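Long-range contacts in sensor protein KdpD (Escherichia coli, PDB 4Y2F), which probably acts in potassium sensing as a sensor histidine kinase, the part crystallised here being its GAF domain: residues A65-F69 against T98-V102; A22-E26 against S37-L41. All blocks are in the same frame, centred on the assembly; numbering follows the deposited sequence.

Contact 1: residues A65-F69 against T98-V102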
loop_
_atom_site.group_PDB
_atom_site.type_symbol
_atom_site.label_atom_id
_atom_site.label_comp_id
_atom_site.label_asym_id
_atom_site.label_seq_id
_atom_site.Cartn_x
_atom_site.Cartn_y
_atom_site.Cartn_z
ATOM N N ALA A 65 6.856 10.681 -21.075
ATOM C CA ALA A 65 6.859 10.564 -19.619
ATOM C C ALA A 65 6.012 11.664 -18.989
ATOM O O ALA A 65 5.170 11.398 -18.120
ATOM C CB ALA A 65 8.294 10.610 -19.101
ATOM N N GLN A 66 6.203 12.913 -19.433
ATOM C CA GLN A 66 5.372 13.996 -18.920
ATOM C C GLN A 66 3.892 13.737 -19.198
ATOM O O GLN A 66 3.039 14.012 -18.342
ATOM C CB GLN A 66 5.818 15.340 -19.510
ATOM C CG GLN A 66 5.217 16.564 -18.816
ATOM C CD GLN A 66 5.726 16.759 -17.396
ATOM O OE1 GLN A 66 6.933 16.730 -17.142
ATOM N NE2 GLN A 66 4.799 16.960 -16.458
ATOM N N TRP A 67 3.568 13.215 -20.389
ATOM C CA TRP A 67 2.183 12.877 -20.728
ATOM C C TRP A 67 1.610 11.854 -19.752
ATOM O O TRP A 67 0.471 11.989 -19.283
ATOM C CB TRP A 67 2.114 12.327 -22.155
ATOM C CG TRP A 67 0.736 11.808 -22.567
ATOM C CD1 TRP A 67 -0.262 12.522 -23.169
ATOM C CD2 TRP A 67 0.233 10.470 -22.422
ATOM N NE1 TRP A 67 -1.353 11.717 -23.401
ATOM C CE2 TRP A 67 -1.079 10.454 -22.943
ATOM C CE3 TRP A 67 0.756 9.288 -21.883
ATOM C CZ2 TRP A 67 -1.871 9.306 -22.947
ATOM C CZ3 TRP A 67 -0.036 8.145 -21.890
ATOM C CH2 TRP A 67 -1.329 8.162 -22.424
ATOM N N SER A 68 2.387 10.808 -19.450
ATOM C CA SER A 68 1.940 9.782 -18.519
ATOM C C SER A 68 1.653 10.375 -17.143
ATOM O O SER A 68 0.643 10.033 -16.507
ATOM C CB SER A 68 3.022 8.702 -18.448
ATOM O OG SER A 68 2.749 7.716 -17.462
ATOM N N PHE A 69 2.540 11.253 -16.663
ATOM C CA PHE A 69 2.345 11.894 -15.366
ATOM C C PHE A 69 1.135 12.818 -15.383
ATOM O O PHE A 69 0.331 12.832 -14.442
ATOM C CB PHE A 69 3.603 12.678 -14.984
ATOM C CG PHE A 69 3.441 13.519 -13.746
ATOM C CD1 PHE A 69 3.505 12.938 -12.491
ATOM C CD2 PHE A 69 3.212 14.886 -13.836
ATOM C CE1 PHE A 69 3.351 13.698 -11.351
ATOM C CE2 PHE A 69 3.056 15.660 -12.697
ATOM C CZ PHE A 69 3.120 15.067 -11.451
ATOM N N THR A 98 -1.568 11.493 -9.250
ATOM C CA THR A 98 -0.275 10.934 -9.618
ATOM C C THR A 98 0.816 11.760 -8.946
ATOM O O THR A 98 0.831 12.993 -9.063
ATOM C CB THR A 98 -0.133 10.916 -11.140
ATOM O OG1 THR A 98 -1.184 10.116 -11.687
ATOM C CG2 THR A 98 1.190 10.306 -11.546
ATOM N N TYR A 99 1.693 11.090 -8.202
ATOM C CA TYR A 99 2.728 11.753 -7.423
ATOM C C TYR A 99 4.101 11.634 -8.051
ATOM O O TYR A 99 5.049 12.259 -7.567
ATOM C CB TYR A 99 2.759 11.176 -6.000
ATOM C CG TYR A 99 1.512 11.543 -5.236
ATOM C CD1 TYR A 99 0.363 10.765 -5.329
ATOM C CD2 TYR A 99 1.462 12.700 -4.474
ATOM C CE1 TYR A 99 -0.792 11.121 -4.673
ATOM C CE2 TYR A 99 0.318 13.055 -3.801
ATOM C CZ TYR A 99 -0.809 12.265 -3.905
ATOM O OH TYR A 99 -1.956 12.632 -3.246
ATOM N N GLY A 100 4.217 10.857 -9.119
ATOM C CA GLY A 100 5.488 10.647 -9.770
ATOM C C GLY A 100 5.313 9.564 -10.813
ATOM O O GLY A 100 4.196 9.132 -11.098
ATOM N N LEU A 101 6.441 9.156 -11.392
ATOM C CA LEU A 101 6.439 8.065 -12.355
ATOM C C LEU A 101 7.603 7.151 -12.033
ATOM O O LEU A 101 8.586 7.558 -11.406
ATOM C CB LEU A 101 6.725 8.544 -13.777
ATOM C CG LEU A 101 5.810 9.502 -14.504
ATOM C CD1 LEU A 101 6.423 9.659 -15.874
ATOM C CD2 LEU A 101 4.412 8.933 -14.616
ATOM N N VAL A 102 7.491 5.898 -12.468
ATOM C CA VAL A 102 8.659 5.030 -12.513
ATOM C C VAL A 102 8.801 4.493 -13.934
ATOM O O VAL A 102 7.813 4.068 -14.555
ATOM C CB VAL A 102 8.624 3.928 -11.433
ATOM C CG1 VAL A 102 7.435 2.987 -11.633
ATOM C CG2 VAL A 102 9.954 3.170 -11.376
#

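Contact 2: residues A22-E26 against S37-L41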
loop_
_atom_site.group_PDB
_atom_site.type_symbol
_atom_site.label_atom_id
_atom_site.label_comp_id
_atom_site.label_asym_id
_atom_site.label_seq_id
_atom_site.Cartn_x
_atom_site.Cartn_y
_atom_site.Cartn_z
ATOM N N ALA A 22 12.644 7.475 -3.599
ATOM C CA ALA A 22 13.072 7.096 -4.939
ATOM C C ALA A 22 14.166 6.037 -4.887
ATOM O O ALA A 22 14.108 5.035 -5.610
ATOM C CB ALA A 22 13.555 8.332 -5.696
ATOM N N ALA A 23 15.172 6.237 -4.028
ATOM C CA ALA A 23 16.260 5.266 -3.932
ATOM C C ALA A 23 15.752 3.908 -3.464
ATOM O O ALA A 23 16.104 2.870 -4.038
ATOM C CB ALA A 23 17.354 5.787 -3.000
ATOM N N THR A 24 14.908 3.896 -2.430
ATOM C CA THR A 24 14.340 2.644 -1.950
ATOM C C THR A 24 13.512 1.970 -3.030
ATOM O O THR A 24 13.623 0.759 -3.253
ATOM C CB THR A 24 13.466 2.925 -0.730
ATOM O OG1 THR A 24 14.283 3.371 0.353
ATOM C CG2 THR A 24 12.702 1.669 -0.308
ATOM N N SER A 25 12.667 2.734 -3.709
ATOM C CA SER A 25 11.837 2.138 -4.747
ATOM C C SER A 25 12.688 1.519 -5.856
ATOM O O SER A 25 12.409 0.408 -6.316
ATOM C CB SER A 25 10.857 3.182 -5.286
ATOM O OG SER A 25 10.093 3.728 -4.217
ATOM N N GLU A 26 13.750 2.206 -6.278
ATOM C CA GLU A 26 14.614 1.671 -7.327
ATOM C C GLU A 26 15.324 0.394 -6.882
ATOM O O GLU A 26 15.400 -0.576 -7.647
ATOM C CB GLU A 26 15.603 2.749 -7.783
ATOM C CG GLU A 26 14.897 3.906 -8.505
ATOM C CD GLU A 26 15.792 5.108 -8.746
ATOM O OE1 GLU A 26 17.013 5.025 -8.479
ATOM O OE2 GLU A 26 15.267 6.146 -9.207
ATOM N N SER A 37 15.536 0.747 -13.057
ATOM C CA SER A 37 14.385 1.626 -12.932
ATOM C C SER A 37 14.832 3.007 -12.508
ATOM O O SER A 37 15.897 3.192 -11.911
ATOM C CB SER A 37 13.313 1.088 -11.989
ATOM O OG SER A 37 13.819 0.972 -10.688
ATOM N N GLN A 38 13.978 3.981 -12.816
ATOM C CA GLN A 38 14.203 5.362 -12.423
ATOM C C GLN A 38 12.866 5.964 -12.019
ATOM O O GLN A 38 11.909 5.950 -12.806
ATOM C CB GLN A 38 14.725 6.141 -13.624
ATOM C CG GLN A 38 14.833 7.623 -13.366
ATOM C CD GLN A 38 16.033 7.950 -12.526
ATOM O OE1 GLN A 38 17.162 7.705 -12.936
ATOM N NE2 GLN A 38 15.803 8.499 -11.335
ATOM N N VAL A 39 12.806 6.483 -10.799
ATOM C CA VAL A 39 11.666 7.257 -10.330
ATOM C C VAL A 39 11.859 8.711 -10.744
ATOM O O VAL A 39 12.957 9.274 -10.602
ATOM C CB VAL A 39 11.507 7.110 -8.805
ATOM C CG1 VAL A 39 10.526 8.139 -8.247
ATOM C CG2 VAL A 39 11.040 5.688 -8.463
ATOM N N LEU A 40 10.790 9.301 -11.278
ATOM C CA LEU A 40 10.750 10.695 -11.704
ATOM C C LEU A 40 9.706 11.427 -10.870
ATOM O O LEU A 40 8.576 10.950 -10.726
ATOM C CB LEU A 40 10.350 10.768 -13.181
ATOM C CG LEU A 40 11.249 9.977 -14.140
ATOM C CD1 LEU A 40 10.719 10.049 -15.576
ATOM C CD2 LEU A 40 12.662 10.499 -14.065
ATOM N N LEU A 41 10.075 12.599 -10.347
ATOM C CA LEU A 41 9.210 13.363 -9.461
ATOM C C LEU A 41 8.994 14.763 -10.022
ATOM O O LEU A 41 9.908 15.336 -10.630
ATOM C CB LEU A 41 9.827 13.469 -8.058
ATOM C CG LEU A 41 10.053 12.111 -7.386
ATOM C CD1 LEU A 41 10.712 12.286 -6.040
ATOM C CD2 LEU A 41 8.741 11.339 -7.246
#

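Contact 1: residues A65-F69 against T98-V102
Phe69 reaches from helix 62-71 across Thr98, Gly100 and Leu101 of strand 97-106. CG stands anti to the backbone N (chi1 173°), which swings the ring out to the strand, edge first. Its CB rests on Leu101 CD2 at 3.8 Å; further along, CD1 meets the methyl CG2 of Thr98 at 3.6 Å, the two side chains sliding past each other in opposite directions. CE1 comes obliquely to Thr98 O (3.5 Å) and edge-on to Gly100 N (3.7 Å), while CZ only grazes Thr98 O. In this GAF fold the helix packs against the central antiparallel sheet, and Tyr99 and Gly100 both pair with Leu92, consistent with a beta bulge. The ring edge buries Gly100 N, which finds no hydrogen-bond partner. Leu101 fits under the helix: CD1 presses on Ala65 O at 3.1 Å and touches Ala65 CB, and CD2 lies 3.5 Å from Ser68 OG, a hydroxyl bonded to Leu73 O. With an alanine in place of Leu101 both methyls are gone, which would probably leave a gap beneath Ala65 and Ser68 and strip Phe69 CB of this apolar neighbour.

Contact 2: residues A22-E26 against S37-L41
Glu26 sets its CG anti to the carbonyl carbon (chi1 -67°) and runs on extended through chi2 (169°), which carries the carboxylate along strand 35-42, past Ser37, to Val39. There OE2 accepts the backbone N-H of Val39: N to OE2 is 3.0 Å and the bond is nearly straight at 170°. The hydrogen arrives on the anti side of the carboxylate, a little out of its plane. On the way Glu26 CG passes 3.6 Å from Ser37 O, and Ser37 OG tucks against Glu26 CA at 3.5 Å.

Gln38 starts out from the other side of the strand but bends at chi2, so that its amide comes back alongside the carboxylate, the two planes almost perpendicular. NE2 lies 3.2 Å from Glu26 OE2, but the angle is too poor for a hydrogen bond; one of its N-H groups goes instead to Val39 O, 3.0 Å from NE2.

Beside this the contact is apolar. Ala22, one turn before Glu26, brings CB to Val39 CB at 3.9 Å, and the CB of Ser25 faces Val39 CG2 at 4.1 Å, the Ser25 hydroxyl being turned back to Ile21 O. Ala22, Ser25 and Glu26 thus form one stripe of helix 18-33, which lies on the GAF sheet and runs roughly antiparallel to the strand.

Gln38 and Leu40 give their backbone bonds to strand 97-106, and Leu41 pairs with Gln49 of the short strand 48-49. Val39 turns its own N and O the other way, and two side chains stand in for a neighbouring strand there: a carboxylate takes the N-H and an amide serves the carbonyl. The nearly straight bond from Val39 N is likely to stabilise the negative charge on OE2, to which the Gln38 amide, turned to the carbonyl, gives no hydrogen bond.

Contact 2 closes before contact 1 opens along the chain, and both fall within the one GAF domain, their centres about 12 Å apart. They share the antiparallel sheet: strands 35-42 and 97-106 are neighbours in it, and the probable backbone hydrogen bond from Leu40 N to Leu101 O (2.8 Å) joins the two contacts directly. The helices lie on opposite faces. Helix 18-33 packs on the side of Val39, where Val102 also meets helix 115-142, whereas helix 62-71 covers the side to which Leu101 points. Strand pairing at the middle of the sheet thus links the layers on its two faces into a single GAF fold.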